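Local coordinates for aminotransferase, class III (Deinococcus radiodurans, PDB 3I4J), which probably acts as a pyridoxal-phosphate-dependent transaminase of class III, passing amino groups between substrates, at residues R110-E115 and P277-T282; G225-A230 and P254-L259. The protein carries 1 engineered substitution. All blocks are in the same frame, centred on the assembly; numbering follows the deposited sequence.

Contact 1: R110-E115 and P277-T282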
# COMPACT_ATOMS: atom_id res chain seq x y z
N ARG C 110 19.51 -8.34 -3.48
CA ARG C 110 19.77 -9.78 -3.58
C ARG C 110 19.83 -10.21 -5.04
O ARG C 110 20.78 -10.89 -5.45
CB ARG C 110 18.68 -10.56 -2.83
CG ARG C 110 18.68 -12.08 -3.06
CD ARG C 110 19.98 -12.76 -2.66
NE ARG C 110 19.92 -14.21 -2.90
CZ ARG C 110 20.97 -15.02 -2.87
NH1 ARG C 110 22.18 -14.55 -2.59
NH2 ARG C 110 20.82 -16.32 -3.11
N GLN C 111 18.84 -9.82 -5.83
CA GLN C 111 18.82 -10.20 -7.24
C GLN C 111 20.05 -9.70 -7.99
O GLN C 111 20.59 -10.40 -8.85
CB GLN C 111 17.57 -9.66 -7.95
CG GLN C 111 17.50 -10.11 -9.40
CD GLN C 111 16.20 -9.75 -10.08
OE1 GLN C 111 15.27 -9.25 -9.44
NE2 GLN C 111 16.12 -10.02 -11.38
N TYR C 112 20.49 -8.49 -7.67
CA TYR C 112 21.67 -7.91 -8.32
C TYR C 112 22.86 -8.86 -8.29
O TYR C 112 23.49 -9.12 -9.31
CB TYR C 112 22.03 -6.59 -7.62
CG TYR C 112 23.31 -5.94 -8.11
CD1 TYR C 112 23.34 -5.24 -9.32
CD2 TYR C 112 24.48 -6.01 -7.36
CE1 TYR C 112 24.51 -4.63 -9.77
CE2 TYR C 112 25.66 -5.40 -7.80
CZ TYR C 112 25.66 -4.71 -9.00
OH TYR C 112 26.82 -4.09 -9.44
N HIS C 113 23.18 -9.38 -7.10
CA HIS C 113 24.31 -10.29 -6.97
C HIS C 113 24.09 -11.65 -7.60
O HIS C 113 25.02 -12.26 -8.13
CB HIS C 113 24.68 -10.42 -5.49
CG HIS C 113 25.20 -9.15 -4.90
ND1 HIS C 113 24.62 -8.54 -3.81
CD2 HIS C 113 26.19 -8.33 -5.32
CE1 HIS C 113 25.24 -7.39 -3.58
NE2 HIS C 113 26.20 -7.24 -4.48
N VAL C 114 22.85 -12.12 -7.57
CA VAL C 114 22.52 -13.41 -8.18
C VAL C 114 22.70 -13.33 -9.70
O VAL C 114 23.22 -14.27 -10.32
CB VAL C 114 21.07 -13.83 -7.85
CG1 VAL C 114 20.64 -14.98 -8.75
CG2 VAL C 114 20.97 -14.25 -6.38
N GLU C 115 22.28 -12.22 -10.29
CA GLU C 115 22.39 -12.03 -11.73
C GLU C 115 23.85 -11.98 -12.16
O GLU C 115 24.19 -12.40 -13.28
CB GLU C 115 21.72 -10.72 -12.16
CG GLU C 115 20.21 -10.66 -11.97
CD GLU C 115 19.46 -11.65 -12.84
OE1 GLU C 115 20.04 -12.12 -13.84
OE2 GLU C 115 18.28 -11.95 -12.52
N PRO C 277 21.75 3.12 -12.42
CA PRO C 277 21.65 2.49 -13.74
C PRO C 277 22.25 1.09 -13.78
O PRO C 277 21.67 0.17 -14.35
CB PRO C 277 22.41 3.46 -14.65
CG PRO C 277 22.17 4.77 -14.01
CD PRO C 277 22.32 4.48 -12.53
N GLN C 278 23.42 0.94 -13.17
CA GLN C 278 24.13 -0.34 -13.11
C GLN C 278 23.25 -1.44 -12.51
O GLN C 278 23.20 -2.56 -13.01
CB GLN C 278 25.40 -0.18 -12.28
CG GLN C 278 26.03 -1.47 -11.78
CD GLN C 278 26.79 -2.22 -12.86
OE1 GLN C 278 26.21 -2.68 -13.84
NE2 GLN C 278 28.10 -2.34 -12.67
N VAL C 279 22.58 -1.11 -11.41
CA VAL C 279 21.72 -2.08 -10.74
C VAL C 279 20.50 -2.41 -11.61
O VAL C 279 20.14 -3.57 -11.77
CB VAL C 279 21.26 -1.54 -9.38
CG1 VAL C 279 20.30 -2.52 -8.72
CG2 VAL C 279 22.48 -1.30 -8.49
N TYR C 280 19.87 -1.38 -12.17
CA TYR C 280 18.70 -1.56 -13.03
C TYR C 280 19.04 -2.44 -14.24
O TYR C 280 18.35 -3.41 -14.53
CB TYR C 280 18.19 -0.21 -13.52
CG TYR C 280 17.08 -0.30 -14.55
CD1 TYR C 280 15.83 -0.83 -14.22
CD2 TYR C 280 17.27 0.16 -15.85
CE1 TYR C 280 14.81 -0.91 -15.16
CE2 TYR C 280 16.25 0.09 -16.80
CZ TYR C 280 15.02 -0.45 -16.45
OH TYR C 280 14.02 -0.54 -17.39
N GLU C 281 20.12 -2.09 -14.94
CA GLU C 281 20.54 -2.83 -16.12
C GLU C 281 20.87 -4.29 -15.82
O GLU C 281 20.63 -5.17 -16.65
CB GLU C 281 21.75 -2.15 -16.76
CG GLU C 281 21.48 -0.76 -17.29
CD GLU C 281 22.75 -0.04 -17.70
OE1 GLU C 281 23.60 -0.67 -18.37
OE2 GLU C 281 22.89 1.16 -17.37
N THR C 282 21.41 -4.56 -14.64
CA THR C 282 21.76 -5.92 -14.24
C THR C 282 20.51 -6.77 -14.07
O THR C 282 20.46 -7.93 -14.50
CB THR C 282 22.56 -5.93 -12.92
OG1 THR C 282 23.83 -5.31 -13.13
CG2 THR C 282 22.76 -7.35 -12.41

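Contact 2: G225-A230 and P254-L259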
# COMPACT_ATOMS: atom_id res chain seq x y z
N GLY C 225 32.14 -4.23 -2.45
CA GLY C 225 31.28 -4.63 -3.55
C GLY C 225 29.84 -4.88 -3.12
O GLY C 225 29.13 -5.64 -3.78
N ILE C 226 29.42 -4.25 -2.03
CA ILE C 226 28.04 -4.42 -1.55
C ILE C 226 27.17 -3.23 -1.92
O ILE C 226 27.66 -2.12 -2.15
CB ILE C 226 27.98 -4.65 -0.02
CG1 ILE C 226 28.47 -3.40 0.73
CG2 ILE C 226 28.81 -5.89 0.34
CD1 ILE C 226 28.28 -3.46 2.24
N ILE C 227 25.86 -3.46 -2.00
CA ILE C 227 24.91 -2.42 -2.36
C ILE C 227 24.60 -1.53 -1.15
O ILE C 227 24.24 -2.03 -0.08
CB ILE C 227 23.57 -3.04 -2.86
CG1 ILE C 227 23.81 -3.80 -4.18
CG2 ILE C 227 22.52 -1.95 -3.06
CD1 ILE C 227 24.20 -2.91 -5.34
N PHE C 228 24.75 -0.22 -1.32
CA PHE C 228 24.46 0.72 -0.25
C PHE C 228 23.04 1.24 -0.46
O PHE C 228 22.73 1.90 -1.46
CB PHE C 228 25.49 1.86 -0.28
CG PHE C 228 25.25 2.95 0.74
CD1 PHE C 228 24.54 2.71 1.91
CD2 PHE C 228 25.80 4.22 0.54
CE1 PHE C 228 24.37 3.72 2.86
CE2 PHE C 228 25.64 5.23 1.49
CZ PHE C 228 24.92 4.98 2.65
N ILE C 229 22.16 0.90 0.48
CA ILE C 229 20.77 1.32 0.41
C ILE C 229 20.50 2.40 1.44
O ILE C 229 20.75 2.20 2.62
CB ILE C 229 19.81 0.13 0.70
CG1 ILE C 229 20.09 -1.03 -0.25
CG2 ILE C 229 18.36 0.59 0.55
CD1 ILE C 229 19.37 -2.32 0.11
N ALA C 230 20.02 3.56 0.99
CA ALA C 230 19.70 4.64 1.90
C ALA C 230 18.19 4.65 2.11
O ALA C 230 17.42 4.84 1.16
CB ALA C 230 20.14 5.98 1.32
N PRO C 254 23.76 6.90 -2.72
CA PRO C 254 23.66 5.46 -2.50
C PRO C 254 23.48 4.74 -3.83
O PRO C 254 23.43 5.37 -4.88
CB PRO C 254 22.42 5.35 -1.62
CG PRO C 254 21.51 6.37 -2.25
CD PRO C 254 22.44 7.55 -2.58
N ASP C 255 23.39 3.41 -3.77
CA ASP C 255 23.17 2.61 -4.96
C ASP C 255 21.65 2.49 -5.13
O ASP C 255 21.14 2.36 -6.24
CB ASP C 255 23.82 1.23 -4.80
CG ASP C 255 25.32 1.33 -4.67
OD1 ASP C 255 25.95 1.99 -5.53
OD2 ASP C 255 25.88 0.75 -3.71
N ILE C 256 20.93 2.54 -4.01
CA ILE C 256 19.47 2.49 -4.00
C ILE C 256 18.96 3.45 -2.93
O ILE C 256 19.40 3.38 -1.78
CB ILE C 256 18.92 1.09 -3.66
CG1 ILE C 256 19.31 0.08 -4.73
CG2 ILE C 256 17.39 1.15 -3.55
CD1 ILE C 256 18.96 -1.37 -4.36
N ALA C 257 18.05 4.35 -3.30
CA ALA C 257 17.47 5.29 -2.35
C ALA C 257 15.99 4.93 -2.20
O ALA C 257 15.27 4.85 -3.20
CB ALA C 257 17.61 6.73 -2.85
N VAL C 258 15.56 4.67 -0.97
CA VAL C 258 14.17 4.31 -0.70
C VAL C 258 13.38 5.53 -0.26
O VAL C 258 13.77 6.22 0.69
CB VAL C 258 14.08 3.23 0.39
CG1 VAL C 258 12.64 2.70 0.49
CG2 VAL C 258 15.05 2.10 0.07
N LEU C 259 12.26 5.78 -0.93
CA LEU C 259 11.41 6.94 -0.64
C LEU C 259 10.00 6.53 -0.23
O LEU C 259 9.53 5.45 -0.57
CB LEU C 259 11.34 7.83 -1.88
CG LEU C 259 12.70 8.20 -2.48
CD1 LEU C 259 12.51 8.90 -3.83
CD2 LEU C 259 13.44 9.09 -1.50

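Contact 1: R110-E115 and P277-T282
T282 sets its side chain between Y112 and E115 where helix 98-115 passes helix 277-284. The two short segments cross at 65° with their axes 9.5 Å apart, and side chains do most of the touching, with no hydrogen bond between them.

The apolar contacts centre on the Y112 ring. Its CD1 lies 3.7 Å from T282 CB, and V279 packs from the opposite side of the ring plane, with CG2 4.1 Å from Y112 CE1. Farther out, Q278 CG comes up to the ring edge near its plane, 3.6 Å from Y112 OH; the Q278 amide is turned 63° from the ring. Next along helix 98-115, the T282 methyl CG2 sits 3.5 Å from E115 CB and near Y112 O.

The polar bonds here are internal. T282 OG1 donates to Q278 O at 2.8 Å, while T282 N reaches that oxygen from the opposite face of the carbonyl plane. With chi1 at -67°, OG1 turns back over its own helix and CG2 is left to face the other. On helix 98-115, Q111 NE2 binds E115 OE2 on the anti side at 3.1 Å. Cutting T282 back to an alanine removes OG1 and CG2, which would probably leave a gap against E115 CB and Y112 CE1 and take one donor from Q278 O.

On the far side of helix 277-284, Y280 meets F5 of the second subunit edge-to-face. The two segments thus meet by van der Waals packing, while the T282 hydroxyl and the Q111-E115 pair are bonded within their own helices.

Contact 2: G225-A230 and P254-L259
F228 and D255 begin a parallel beta pairing, strand 227-231 beside strand 256-259, in the mixed seven-stranded sheet of the large domain, as in fold-type I pyridoxal-phosphate enzymes. I229 pairs with I256 and A230 with A257.

Backbone hydrogen bonds join the strands. A230 N donates to I256 O at 2.8 Å, and A230 O takes V258 N in an almost straight bond, 178° at the hydrogen. At the entry end, F228 O accepts two donors, D255 N in the carbonyl plane and the longer I256 N at 3.2 Å. The CA of I229 adds a CA-H...O contact to I256 O.

Apolar packing falls on both faces of the sheet. On one, I229 and I256 lie side by side pointing the same way; I229 CG2 meets V258 CG2 at 3.7 Å, and I227 CG2 meets I256 CD1 at 3.8 Å. Helix 98-115 covers this face through L108, A105 and A101. On the other, P254 CB lies over one face of the F228 ring, offset toward the rim, and 3.8 Å from A230 CB; helix 213-224 packs on F228 from there.

One side chain adds a polar bond of its own. With chi1 at -63°, CG of D255 lies beside its own backbone N and OD2 reaches strand 227-231; that oxygen, which also forms a salt bridge with R218, uses its anti lone pair to take F228 N at 2.8 Å.

Contact 2 is nested in the chain loop closed by contact 1, and their centres lie 12 Å apart. I227 joins them: its CD1 sits 3.7 Å from Y112 CD2 and 3.9 Å from V279 CG2, placing the start of strand 227-231 against both helices of contact 1. Beside it, H113 NE2 packs 3.4 Å from G225 O, at the Schellman turn that ends helix 213-224. Contact 1 is the more peripheral, about 24 Å from the chain centre against about 14 Å for contact 2. In fold-type I relatives the cofactor lies beyond the C-terminal ends of strands like those of contact 2, so that contact is probably nearer the active site.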